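PDB 6W1K: hydroxyglutarate synthase from Oryza sativa, which catalyses the iron(II)-dependent decarboxylation and hydroxylation of 2-oxoadipate to D-2-hydroxyglutarate in lysine catabolism. Local coordinates for residues L97-F102 / R121-E126; A61-G66 / A192-T197; S49-H54 / L203-R208; I55-F60 / T113-P118. One frame throughout, in Å; residues are numbered along the deposited sequence.

Interaction 1: residues L97-F102 / R121-E126; sequences LRALWF and RIFISE. With OOG (2-oxoadipic acid), chain F.
R98 and E126 form a salt bridge in which two guanidinium nitrogens converge on one carboxylate oxygen. R98 NH2 lies 2.6 Å from E126 OE2, and R98 NE reaches the same E126 OE2 at 2.8 Å. Both nitrogens come down on the same face of the carboxylate, and the two planes stand 72° apart, so this is not a flat paired-oxygen grip. A bend at chi3 (82°) turns the guanidinium back alongside the glutamate, whose other oxygen, OE1, accepts from the backbone N of I72. Beneath the charges, the antiparallel strands are joined by reciprocal backbone bonds at R98 and E126, at L100 and I124, and at F102 and I122; I124 N to L100 O measures 3.0 Å. The two strands belong to a mixed sheet, consistent with the glyoxalase (VOC-like) fold, and their alternating side chains serve opposite faces. On the face of A99, W101, F123 and S125, the F123 ring packs its CZ 3.5 Å from A99 CB. It also offers a face to the substrate 2-oxoadipate, whose C4 sits 3.8 Å from F123 CE1. The ring reaches there because CG stands anti to the backbone N (chi1 -174°). F294 meets both W101 and F123 edge-to-face. W101 CZ3 touches the aliphatic part of R121 at CD, 3.8 Å away, while the R121 guanidinium goes on to salt bridges with D292 and E287. On the reverse face, F102 CE1 lies 3.8 Å from I124 CD1, and helix 72-81 packs over this side through A76, F79 and I72.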
# COMPACT_ATOMS: atom_id res chain seq x y z
N LEU A 97 14.18 -3.69 5.39
CA LEU A 97 13.17 -3.93 4.37
C LEU A 97 13.72 -3.66 2.98
O LEU A 97 14.63 -2.86 2.80
CB LEU A 97 11.94 -3.04 4.59
CG LEU A 97 11.35 -2.92 5.99
CD1 LEU A 97 10.28 -1.82 6.05
CD2 LEU A 97 10.77 -4.28 6.40
N ARG A 98 13.13 -4.32 1.99
CA ARG A 98 13.36 -4.06 0.57
C ARG A 98 11.96 -3.96 -0.03
O ARG A 98 11.03 -4.59 0.47
CB ARG A 98 14.17 -5.19 -0.06
CG ARG A 98 14.23 -5.19 -1.56
CD ARG A 98 15.15 -6.32 -2.07
NE ARG A 98 14.47 -7.61 -2.13
CZ ARG A 98 13.89 -8.11 -3.22
NH1 ARG A 98 13.91 -7.44 -4.37
NH2 ARG A 98 13.28 -9.29 -3.16
N ALA A 99 11.81 -3.13 -1.06
CA ALA A 99 10.52 -2.98 -1.72
C ALA A 99 10.73 -2.85 -3.22
O ALA A 99 11.78 -2.41 -3.67
CB ALA A 99 9.76 -1.75 -1.20
N LEU A 100 9.72 -3.25 -3.98
CA LEU A 100 9.66 -3.06 -5.42
C LEU A 100 8.29 -2.52 -5.75
O LEU A 100 7.30 -2.93 -5.13
CB LEU A 100 9.86 -4.38 -6.13
CG LEU A 100 10.26 -4.48 -7.60
CD1 LEU A 100 11.54 -3.76 -7.87
CD2 LEU A 100 10.41 -5.99 -7.90
N TRP A 101 8.20 -1.63 -6.71
CA TRP A 101 6.89 -1.21 -7.16
C TRP A 101 6.69 -1.63 -8.62
O TRP A 101 7.64 -1.96 -9.33
CB TRP A 101 6.69 0.28 -6.96
CG TRP A 101 7.37 1.23 -7.87
CD1 TRP A 101 8.65 1.71 -7.79
CD2 TRP A 101 6.77 1.88 -9.00
NE1 TRP A 101 8.88 2.64 -8.79
CE2 TRP A 101 7.74 2.74 -9.56
CE3 TRP A 101 5.50 1.81 -9.59
CZ2 TRP A 101 7.49 3.53 -10.68
CZ3 TRP A 101 5.24 2.63 -10.71
CH2 TRP A 101 6.23 3.48 -11.24
N PHE A 102 5.42 -1.67 -9.01
CA PHE A 102 4.96 -2.24 -10.27
C PHE A 102 3.97 -1.25 -10.89
O PHE A 102 3.07 -0.75 -10.22
CB PHE A 102 4.28 -3.60 -10.06
CG PHE A 102 5.17 -4.63 -9.41
CD1 PHE A 102 5.43 -4.57 -8.06
CD2 PHE A 102 5.75 -5.62 -10.15
CE1 PHE A 102 6.28 -5.50 -7.49
CE2 PHE A 102 6.60 -6.56 -9.60
CZ PHE A 102 6.87 -6.51 -8.27
N ARG A 121 -0.98 1.48 -9.23
CA ARG A 121 0.36 0.96 -9.04
C ARG A 121 0.33 0.00 -7.85
O ARG A 121 -0.59 0.02 -7.03
CB ARG A 121 1.38 2.09 -8.81
CG ARG A 121 1.43 3.17 -9.91
CD ARG A 121 2.13 4.38 -9.34
NE ARG A 121 2.16 5.55 -10.19
CZ ARG A 121 1.17 6.42 -10.32
NH1 ARG A 121 0.03 6.25 -9.63
NH2 ARG A 121 1.31 7.46 -11.11
N ILE A 122 1.34 -0.86 -7.77
CA ILE A 122 1.46 -1.79 -6.65
C ILE A 122 2.83 -1.61 -6.00
O ILE A 122 3.84 -1.57 -6.69
CB ILE A 122 1.26 -3.26 -7.08
CG1 ILE A 122 -0.01 -3.46 -7.90
CG2 ILE A 122 1.23 -4.14 -5.83
CD1 ILE A 122 -1.26 -3.39 -7.14
N PHE A 123 2.84 -1.48 -4.67
CA PHE A 123 4.06 -1.32 -3.87
C PHE A 123 4.12 -2.55 -2.96
O PHE A 123 3.18 -2.78 -2.19
CB PHE A 123 4.00 -0.01 -3.07
CG PHE A 123 5.26 0.32 -2.32
CD1 PHE A 123 5.58 -0.33 -1.12
CD2 PHE A 123 6.12 1.30 -2.80
CE1 PHE A 123 6.75 -0.00 -0.42
CE2 PHE A 123 7.29 1.63 -2.12
CZ PHE A 123 7.61 0.98 -0.93
N ILE A 124 5.17 -3.37 -3.07
CA ILE A 124 5.28 -4.61 -2.30
C ILE A 124 6.62 -4.59 -1.58
O ILE A 124 7.67 -4.44 -2.22
CB ILE A 124 5.18 -5.87 -3.17
CG1 ILE A 124 3.92 -5.82 -4.04
CG2 ILE A 124 5.13 -7.07 -2.26
CD1 ILE A 124 3.81 -6.95 -5.06
N SER A 125 6.58 -4.70 -0.28
CA SER A 125 7.80 -4.72 0.51
C SER A 125 7.97 -6.10 1.13
O SER A 125 7.02 -6.91 1.18
CB SER A 125 7.77 -3.61 1.56
OG SER A 125 6.68 -3.77 2.43
N GLU A 126 9.20 -6.40 1.54
CA GLU A 126 9.46 -7.62 2.30
C GLU A 126 10.45 -7.33 3.42
O GLU A 126 11.37 -6.53 3.27
CB GLU A 126 10.02 -8.74 1.41
CG GLU A 126 11.40 -8.49 0.82
CD GLU A 126 11.84 -9.54 -0.21
OE1 GLU A 126 11.01 -10.38 -0.66
OE2 GLU A 126 13.02 -9.52 -0.59
C2 OOG F . 4.29 0.82 2.58
C3 OOG F . 4.78 2.22 2.93
C4 OOG F . 5.45 2.87 1.72
C6 OOG F . 4.68 4.75 0.02
O4 OOG F . 5.85 5.16 -0.14
O3 OOG F . 3.72 5.42 -0.43
C5 OOG F . 4.41 3.44 0.75
C1 OOG F . 3.82 0.04 3.82
O1 OOG F . 3.71 -1.14 3.78
O2 OOG F . 3.52 0.69 5.02
O5 OOG F . 3.40 2.87 0.55

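Interaction 2: residues A61-G66 / A192-T197; sequences AFRTFG and ALNHTT. With NI (nickel (II) ion), chain E; OOG (2-oxoadipic acid), chain F.
The F62 ring takes the L193 methyl CD1 over one face, a CH-pi contact 4.2 Å from L193 CD1 to the ring centroid. On the active-site side, the N194 side-chain amide lies over one face of the R63 guanidinium, their planes 28° apart, while the distal carboxylate of 2-oxoadipate meets the guanidinium edge. This is the metal and substrate pocket, with nickel in the iron(II) site. R63 NE gives a hydrogen bond of 2.8 Å to substrate O1, and R63 NH2 one of 2.6 Å to substrate O2, both nearly straight (175° and 174°). The arginine reaches that far because its chain is extended from CG to NE; W185 adds a cation-pi contact to it. H195 turns its ring edge to the substrate oxygen O5, stacks on Y265, and coordinates the nickel ion through NE2 at 2.2 Å; H59 and E267 complete the protein ligands. A61 CB lies close to H195 CE1, at 3.2 Å. Along the backbone, N194 N donates to A61 O (2.8 Å), and A61 N to H195 O. A water accepts from R63 N at 2.8 Å and lies close to A192 O.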
# COMPACT_ATOMS: atom_id res chain seq x y z
N ALA A 61 -0.60 -1.22 -1.42
CA ALA A 61 0.67 -1.64 -0.81
C ALA A 61 0.46 -2.92 0.01
O ALA A 61 -0.62 -3.15 0.55
CB ALA A 61 1.27 -0.54 0.05
N PHE A 62 1.47 -3.79 0.00
CA PHE A 62 1.44 -5.09 0.68
C PHE A 62 2.77 -5.29 1.40
O PHE A 62 3.80 -4.77 0.97
CB PHE A 62 1.21 -6.28 -0.30
CG PHE A 62 -0.05 -6.18 -1.11
CD1 PHE A 62 -0.07 -5.49 -2.32
CD2 PHE A 62 -1.22 -6.77 -0.67
CE1 PHE A 62 -1.23 -5.41 -3.04
CE2 PHE A 62 -2.39 -6.70 -1.39
CZ PHE A 62 -2.40 -6.03 -2.59
N ARG A 63 2.73 -6.09 2.49
CA ARG A 63 3.89 -6.43 3.29
C ARG A 63 4.09 -7.94 3.34
O ARG A 63 3.12 -8.72 3.34
CB ARG A 63 3.74 -5.90 4.71
CG ARG A 63 3.62 -4.38 4.78
CD ARG A 63 3.65 -3.89 6.20
NE ARG A 63 3.58 -2.44 6.27
CZ ARG A 63 3.45 -1.77 7.40
NH1 ARG A 63 3.39 -2.42 8.56
NH2 ARG A 63 3.38 -0.45 7.39
N THR A 64 5.35 -8.37 3.39
CA THR A 64 5.63 -9.80 3.32
C THR A 64 6.88 -10.16 4.10
O THR A 64 7.70 -9.30 4.45
CB THR A 64 5.81 -10.27 1.87
OG1 THR A 64 7.07 -9.79 1.37
CG2 THR A 64 4.69 -9.77 0.93
N PHE A 65 7.04 -11.46 4.36
CA PHE A 65 8.27 -11.99 4.96
C PHE A 65 9.22 -12.45 3.87
O PHE A 65 8.90 -13.37 3.11
CB PHE A 65 7.95 -13.16 5.88
CG PHE A 65 7.27 -12.77 7.17
CD1 PHE A 65 7.90 -11.95 8.08
CD2 PHE A 65 6.03 -13.29 7.49
CE1 PHE A 65 7.28 -11.64 9.30
CE2 PHE A 65 5.40 -12.99 8.69
CZ PHE A 65 6.02 -12.15 9.59
N GLY A 66 10.40 -11.83 3.80
CA GLY A 66 11.41 -12.19 2.82
C GLY A 66 12.22 -13.42 3.16
O GLY A 66 13.42 -13.35 3.44
N ALA A 192 -2.85 -9.21 3.59
CA ALA A 192 -3.94 -8.24 3.52
C ALA A 192 -3.42 -6.92 2.97
O ALA A 192 -2.28 -6.52 3.21
CB ALA A 192 -4.56 -7.98 4.90
N LEU A 193 -4.26 -6.26 2.20
CA LEU A 193 -3.90 -4.94 1.70
C LEU A 193 -3.53 -4.03 2.87
O LEU A 193 -4.31 -3.86 3.81
CB LEU A 193 -5.09 -4.37 0.94
CG LEU A 193 -4.91 -3.01 0.33
CD1 LEU A 193 -3.89 -3.01 -0.82
CD2 LEU A 193 -6.29 -2.59 -0.14
N ASN A 194 -2.31 -3.48 2.82
CA ASN A 194 -1.82 -2.65 3.93
C ASN A 194 -2.35 -1.22 3.83
O ASN A 194 -2.63 -0.58 4.86
CB ASN A 194 -0.29 -2.67 3.92
CG ASN A 194 0.30 -1.66 4.85
OD1 ASN A 194 0.62 -0.55 4.45
ND2 ASN A 194 0.42 -2.02 6.12
N HIS A 195 -2.51 -0.71 2.61
CA HIS A 195 -3.29 0.50 2.41
C HIS A 195 -3.60 0.68 0.93
O HIS A 195 -2.95 0.11 0.05
CB HIS A 195 -2.58 1.74 2.97
CG HIS A 195 -1.31 2.11 2.26
ND1 HIS A 195 -0.08 1.59 2.60
CD2 HIS A 195 -1.08 2.99 1.26
CE1 HIS A 195 0.85 2.12 1.84
NE2 HIS A 195 0.27 2.96 0.99
N THR A 196 -4.65 1.44 0.69
CA THR A 196 -4.86 2.06 -0.60
C THR A 196 -4.52 3.53 -0.44
O THR A 196 -4.34 4.03 0.68
CB THR A 196 -6.30 1.86 -1.10
OG1 THR A 196 -6.36 2.21 -2.50
CG2 THR A 196 -7.27 2.72 -0.32
N THR A 197 -4.46 4.24 -1.57
CA THR A 197 -4.01 5.63 -1.64
C THR A 197 -4.94 6.40 -2.55
O THR A 197 -5.16 5.98 -3.69
CB THR A 197 -2.60 5.69 -2.22
OG1 THR A 197 -1.76 4.80 -1.49
CG2 THR A 197 -2.02 7.08 -2.15
NI NI E . 1.79 4.16 0.03
C2 OOG F . 4.29 0.82 2.58
C3 OOG F . 4.78 2.22 2.93
C4 OOG F . 5.45 2.87 1.72
C6 OOG F . 4.68 4.75 0.02
O4 OOG F . 5.85 5.16 -0.14
O3 OOG F . 3.72 5.42 -0.43
C5 OOG F . 4.41 3.44 0.75
C1 OOG F . 3.82 0.04 3.82
O1 OOG F . 3.71 -1.14 3.78
O2 OOG F . 3.52 0.69 5.02
O5 OOG F . 3.40 2.87 0.55
O HOH W 1 0.26 -7.26 3.09

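Interaction 3: residues S49-H54 / L203-R208; sequences SYDGDH and LISDIR. With SO4 (sulfate ion), chain H.
D51 spends both carboxylate oxygens on several donors, gathering the turn at I204 and S205 round the end of helix 38-51. S205 OG donates to the anti lone pair of D51 OD2 (2.6 Å), while S205 N comes in on its syn side, also at 2.6 Å. OD1 accepts I204 N at 3.2 Å through its syn lone pair, nearly straight (172°), and H54 ND1 at 3.0 Å on the anti side. So many donors would probably stabilise the buried charge. Without the carboxylate, as with an alanine here, I204 N, S205 N and S205 OG would probably lose their acceptor and H54 would be held more loosely. The H54 ring is also covered on one face by I204 CG2, 3.7 Å from its centroid. G52 is first to leave helical angles, at positive phi (102°); a CB there would clash with H54 CE1 and jam against the carbonyl O of D51. Y50 OH donates to D206 OD2 at 2.7 Å, and Y50 CE2 touches I207 CG2 at 3.6 Å. The contact joins helix 38-51 to the loop after strand 195-199, with helix 210-219 alongside: I207 and L203 rest on F213, and Y50 meets F216.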
# COMPACT_ATOMS: atom_id res chain seq x y z
N SER A 49 -18.71 12.04 -0.90
CA SER A 49 -19.81 12.97 -0.67
C SER A 49 -19.39 14.41 -0.92
O SER A 49 -20.16 15.21 -1.45
CB SER A 49 -20.32 12.84 0.77
OG SER A 49 -20.89 11.56 1.00
N TYR A 50 -18.16 14.75 -0.54
CA TYR A 50 -17.67 16.11 -0.69
C TYR A 50 -17.29 16.44 -2.13
O TYR A 50 -17.60 17.52 -2.63
CB TYR A 50 -16.46 16.30 0.23
CG TYR A 50 -15.93 17.71 0.26
CD1 TYR A 50 -16.42 18.63 1.19
CD2 TYR A 50 -14.94 18.12 -0.62
CE1 TYR A 50 -15.93 19.93 1.24
CE2 TYR A 50 -14.45 19.41 -0.58
CZ TYR A 50 -14.95 20.31 0.35
OH TYR A 50 -14.47 21.60 0.39
N ASP A 51 -16.61 15.53 -2.81
CA ASP A 51 -15.99 15.83 -4.09
C ASP A 51 -16.76 15.29 -5.28
O ASP A 51 -16.58 15.79 -6.39
CB ASP A 51 -14.57 15.26 -4.13
CG ASP A 51 -13.78 15.76 -5.32
OD1 ASP A 51 -13.80 15.08 -6.37
OD2 ASP A 51 -13.14 16.82 -5.19
N GLY A 52 -17.58 14.26 -5.09
CA GLY A 52 -18.21 13.58 -6.20
C GLY A 52 -17.51 12.27 -6.50
O GLY A 52 -16.58 11.85 -5.81
N ASP A 53 -17.95 11.62 -7.58
CA ASP A 53 -17.47 10.28 -7.94
C ASP A 53 -16.15 10.39 -8.70
O ASP A 53 -16.07 10.19 -9.92
CB ASP A 53 -18.53 9.55 -8.75
CG ASP A 53 -18.19 8.09 -8.98
OD1 ASP A 53 -17.25 7.60 -8.31
OD2 ASP A 53 -18.85 7.44 -9.82
N HIS A 54 -15.09 10.67 -7.97
CA HIS A 54 -13.84 10.94 -8.65
C HIS A 54 -12.65 10.30 -7.95
O HIS A 54 -11.51 10.72 -8.20
CB HIS A 54 -13.58 12.44 -8.75
CG HIS A 54 -14.72 13.19 -9.37
ND1 HIS A 54 -15.52 14.04 -8.65
CD2 HIS A 54 -15.20 13.17 -10.63
CE1 HIS A 54 -16.44 14.55 -9.46
NE2 HIS A 54 -16.26 14.05 -10.67
N LEU A 203 -8.96 14.49 -7.89
CA LEU A 203 -10.20 15.06 -7.39
C LEU A 203 -10.48 16.38 -8.09
O LEU A 203 -9.60 16.99 -8.69
CB LEU A 203 -10.13 15.29 -5.88
CG LEU A 203 -9.86 14.03 -5.06
CD1 LEU A 203 -9.58 14.41 -3.61
CD2 LEU A 203 -11.00 13.02 -5.18
N ILE A 204 -11.72 16.85 -7.98
CA ILE A 204 -12.15 18.06 -8.68
C ILE A 204 -12.28 19.26 -7.74
O ILE A 204 -11.97 20.38 -8.12
CB ILE A 204 -13.48 17.81 -9.43
CG1 ILE A 204 -14.59 17.49 -8.43
CG2 ILE A 204 -13.31 16.66 -10.41
CD1 ILE A 204 -15.48 18.68 -8.04
N SER A 205 -12.73 19.04 -6.51
CA SER A 205 -12.99 20.16 -5.61
C SER A 205 -11.67 20.68 -5.03
O SER A 205 -10.58 20.28 -5.43
CB SER A 205 -13.96 19.73 -4.51
OG SER A 205 -13.28 18.91 -3.58
N ASP A 206 -11.77 21.57 -4.04
CA ASP A 206 -10.58 22.21 -3.49
C ASP A 206 -9.68 21.24 -2.72
O ASP A 206 -8.50 21.53 -2.52
CB ASP A 206 -11.00 23.39 -2.60
CG ASP A 206 -11.60 22.94 -1.27
OD1 ASP A 206 -11.33 23.61 -0.25
OD2 ASP A 206 -12.33 21.93 -1.24
N ILE A 207 -10.20 20.09 -2.30
CA ILE A 207 -9.37 19.13 -1.58
C ILE A 207 -8.49 18.33 -2.54
O ILE A 207 -7.78 17.42 -2.13
CB ILE A 207 -10.22 18.19 -0.71
CG1 ILE A 207 -11.23 17.42 -1.56
CG2 ILE A 207 -10.98 19.00 0.35
CD1 ILE A 207 -11.81 16.20 -0.82
N ARG A 208 -8.52 18.68 -3.83
CA ARG A 208 -7.51 18.15 -4.74
C ARG A 208 -6.10 18.61 -4.38
O ARG A 208 -5.13 17.93 -4.73
CB ARG A 208 -7.84 18.56 -6.18
CG ARG A 208 -7.56 20.02 -6.50
CD ARG A 208 -8.02 20.31 -7.93
NE ARG A 208 -7.73 21.67 -8.35
CZ ARG A 208 -8.47 22.72 -8.02
NH1 ARG A 208 -9.55 22.57 -7.27
NH2 ARG A 208 -8.13 23.93 -8.44
S SO4 H . -11.15 25.88 -6.34
O1 SO4 H . -10.52 26.14 -7.64
O2 SO4 H . -12.14 24.81 -6.49
O3 SO4 H . -10.13 25.48 -5.37
O4 SO4 H . -11.82 27.09 -5.88

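Interaction 4: residues I55-F60 / T113-P118; sequences ICYDHF and TGVYGP. With NI (nickel (II) ion), chain E; OOG (2-oxoadipic acid), chain F.
A single backbone bond, G114 N to I55 O at 2.9 Å and nearly straight at 164°, fixes the loop 113-118 beside the residues entering strand 57-65. This strand lies in the mixed sheet between strands 121-127 and 195-199 and carries the metal-binding H59, while the loop folds into tight turns through bonds from Y116 N to T113 O and from G117 N to G114 O. The Y57 ring lays one face over G114, whose CA stands 4.0 Å from the ring centroid in a CH-pi contact. G114 has positive phi, and a CB there would come within about 3.6 Å of Y57 CE2. Y57 CE2 also meets V115 CG1 at 4.0 Å; V115 CG1 touches F60 CZ at 4.1 Å too, so V115 is wedged between two aromatic rings and helix 16-36. Y57 OH reaches E30 in that helix. Were the ring cut back to an alanine, G114 CA and V115 would probably lose their aromatic cover and E30 its hydroxyl partner. C56 SG packs against P118 CG at 3.8 Å, and the T113 hydroxyl binds D53 in the neighbouring turn. Further along the strand, H59 coordinates the nickel ion through NE2, and its ND1 donates to the anti lone pair of D58 OD1 at 2.6 Å, within the ring plane; the hydrogen bond and the metal bond together hold the ring's orientation. D58 is in turn salt-bridged to R271. Between strand and loop, a water accepts from Y57 N and donates to G114 O and to P118 O, 2.7 Å from the latter.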
# COMPACT_ATOMS: atom_id res chain seq x y z
N ILE A 55 -12.87 9.35 -7.07
CA ILE A 55 -11.80 8.73 -6.30
C ILE A 55 -11.04 7.74 -7.18
O ILE A 55 -11.61 6.78 -7.71
CB ILE A 55 -12.37 8.05 -5.05
CG1 ILE A 55 -13.00 9.10 -4.12
CG2 ILE A 55 -11.31 7.30 -4.33
CD1 ILE A 55 -13.74 8.46 -2.96
N CYS A 56 -9.75 7.97 -7.33
CA CYS A 56 -8.85 7.09 -8.05
C CYS A 56 -7.78 6.63 -7.08
O CYS A 56 -7.32 7.39 -6.23
CB CYS A 56 -8.21 7.80 -9.23
SG CYS A 56 -9.45 8.35 -10.42
N TYR A 57 -7.35 5.40 -7.25
CA TYR A 57 -6.39 4.79 -6.35
C TYR A 57 -5.00 4.95 -6.94
O TYR A 57 -4.73 4.43 -8.02
CB TYR A 57 -6.72 3.33 -6.14
CG TYR A 57 -7.95 3.11 -5.30
CD1 TYR A 57 -8.33 4.01 -4.31
CD2 TYR A 57 -8.72 1.96 -5.46
CE1 TYR A 57 -9.44 3.78 -3.51
CE2 TYR A 57 -9.84 1.72 -4.65
CZ TYR A 57 -10.19 2.64 -3.68
OH TYR A 57 -11.28 2.42 -2.87
N ASP A 58 -4.14 5.66 -6.23
CA ASP A 58 -2.78 5.89 -6.71
C ASP A 58 -1.97 4.60 -6.69
O ASP A 58 -1.27 4.26 -7.65
CB ASP A 58 -2.12 6.95 -5.84
CG ASP A 58 -0.70 7.27 -6.28
OD1 ASP A 58 0.26 6.55 -5.90
OD2 ASP A 58 -0.57 8.24 -7.03
N HIS A 59 -2.04 3.89 -5.57
CA HIS A 59 -1.39 2.59 -5.43
C HIS A 59 -2.00 1.78 -4.29
O HIS A 59 -2.70 2.30 -3.41
CB HIS A 59 0.13 2.75 -5.22
CG HIS A 59 0.51 3.48 -3.97
ND1 HIS A 59 0.58 4.85 -3.90
CD2 HIS A 59 0.92 3.03 -2.75
CE1 HIS A 59 0.98 5.22 -2.69
NE2 HIS A 59 1.20 4.13 -1.98
N PHE A 60 -1.76 0.47 -4.34
CA PHE A 60 -2.01 -0.51 -3.30
C PHE A 60 -0.66 -0.89 -2.72
O PHE A 60 0.32 -0.92 -3.46
CB PHE A 60 -2.65 -1.77 -3.88
CG PHE A 60 -4.13 -1.71 -4.11
CD1 PHE A 60 -4.82 -0.51 -4.05
CD2 PHE A 60 -4.83 -2.88 -4.41
CE1 PHE A 60 -6.16 -0.46 -4.25
CE2 PHE A 60 -6.19 -2.85 -4.60
CZ PHE A 60 -6.86 -1.61 -4.54
N THR A 113 -14.63 4.28 -11.15
CA THR A 113 -13.75 4.81 -10.11
C THR A 113 -13.32 3.68 -9.18
O THR A 113 -13.82 2.56 -9.26
CB THR A 113 -14.46 5.92 -9.34
OG1 THR A 113 -15.69 5.42 -8.79
CG2 THR A 113 -14.77 7.08 -10.32
N GLY A 114 -12.35 4.00 -8.32
CA GLY A 114 -11.76 2.99 -7.44
C GLY A 114 -11.10 1.87 -8.23
O GLY A 114 -10.30 2.11 -9.15
N VAL A 115 -11.45 0.62 -7.92
CA VAL A 115 -10.85 -0.48 -8.66
C VAL A 115 -11.37 -0.57 -10.10
O VAL A 115 -10.79 -1.30 -10.90
CB VAL A 115 -11.09 -1.83 -7.94
CG1 VAL A 115 -10.44 -1.79 -6.56
CG2 VAL A 115 -12.61 -2.13 -7.86
N TYR A 116 -12.44 0.16 -10.44
CA TYR A 116 -12.91 0.26 -11.82
C TYR A 116 -12.44 1.54 -12.52
O TYR A 116 -12.89 1.83 -13.64
CB TYR A 116 -14.44 0.15 -11.84
CG TYR A 116 -14.88 -1.15 -11.21
CD1 TYR A 116 -14.69 -2.37 -11.86
CD2 TYR A 116 -15.44 -1.16 -9.94
CE1 TYR A 116 -15.07 -3.57 -11.26
CE2 TYR A 116 -15.83 -2.36 -9.33
CZ TYR A 116 -15.63 -3.55 -9.99
OH TYR A 116 -16.01 -4.73 -9.38
N GLY A 117 -11.52 2.27 -11.91
CA GLY A 117 -10.94 3.45 -12.50
C GLY A 117 -9.57 3.12 -13.03
O GLY A 117 -9.27 1.96 -13.35
N PRO A 118 -8.69 4.12 -13.13
CA PRO A 118 -7.32 3.84 -13.57
C PRO A 118 -6.69 2.82 -12.63
O PRO A 118 -6.80 2.93 -11.41
CB PRO A 118 -6.63 5.20 -13.52
CG PRO A 118 -7.51 6.07 -12.70
CD PRO A 118 -8.92 5.55 -12.87
NI NI E . 1.79 4.16 0.03
C2 OOG F . 4.29 0.82 2.58
C3 OOG F . 4.78 2.22 2.93
C4 OOG F . 5.45 2.87 1.72
C6 OOG F . 4.68 4.75 0.02
O4 OOG F . 5.85 5.16 -0.14
O3 OOG F . 3.72 5.42 -0.43
C5 OOG F . 4.41 3.44 0.75
C1 OOG F . 3.82 0.04 3.82
O1 OOG F . 3.71 -1.14 3.78
O2 OOG F . 3.52 0.69 5.02
O5 OOG F . 3.40 2.87 0.55
O HOH W 2 -8.46 4.01 -9.55

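Strand 57-65 joins interactions 2 and 4, whose centres lie 16 Å apart. Strand 121-127 of interaction 1 pairs with it in parallel and strand 195-199 of interaction 2 antiparallel, so the three contacts share one mixed sheet round the metal and substrate. Interactions 1 and 2 have centres about 8 Å apart. Interaction 3 sits outside, about 22 Å from the chain centre, and touches interaction 4 through D53 and T113. Along the chain, interactions 1 and 4 alternate their segments, as do 2 and 4, while 1 nests within 2 and all three lie inside the loop closed by 3. The pocket is thus built from segments far apart in sequence.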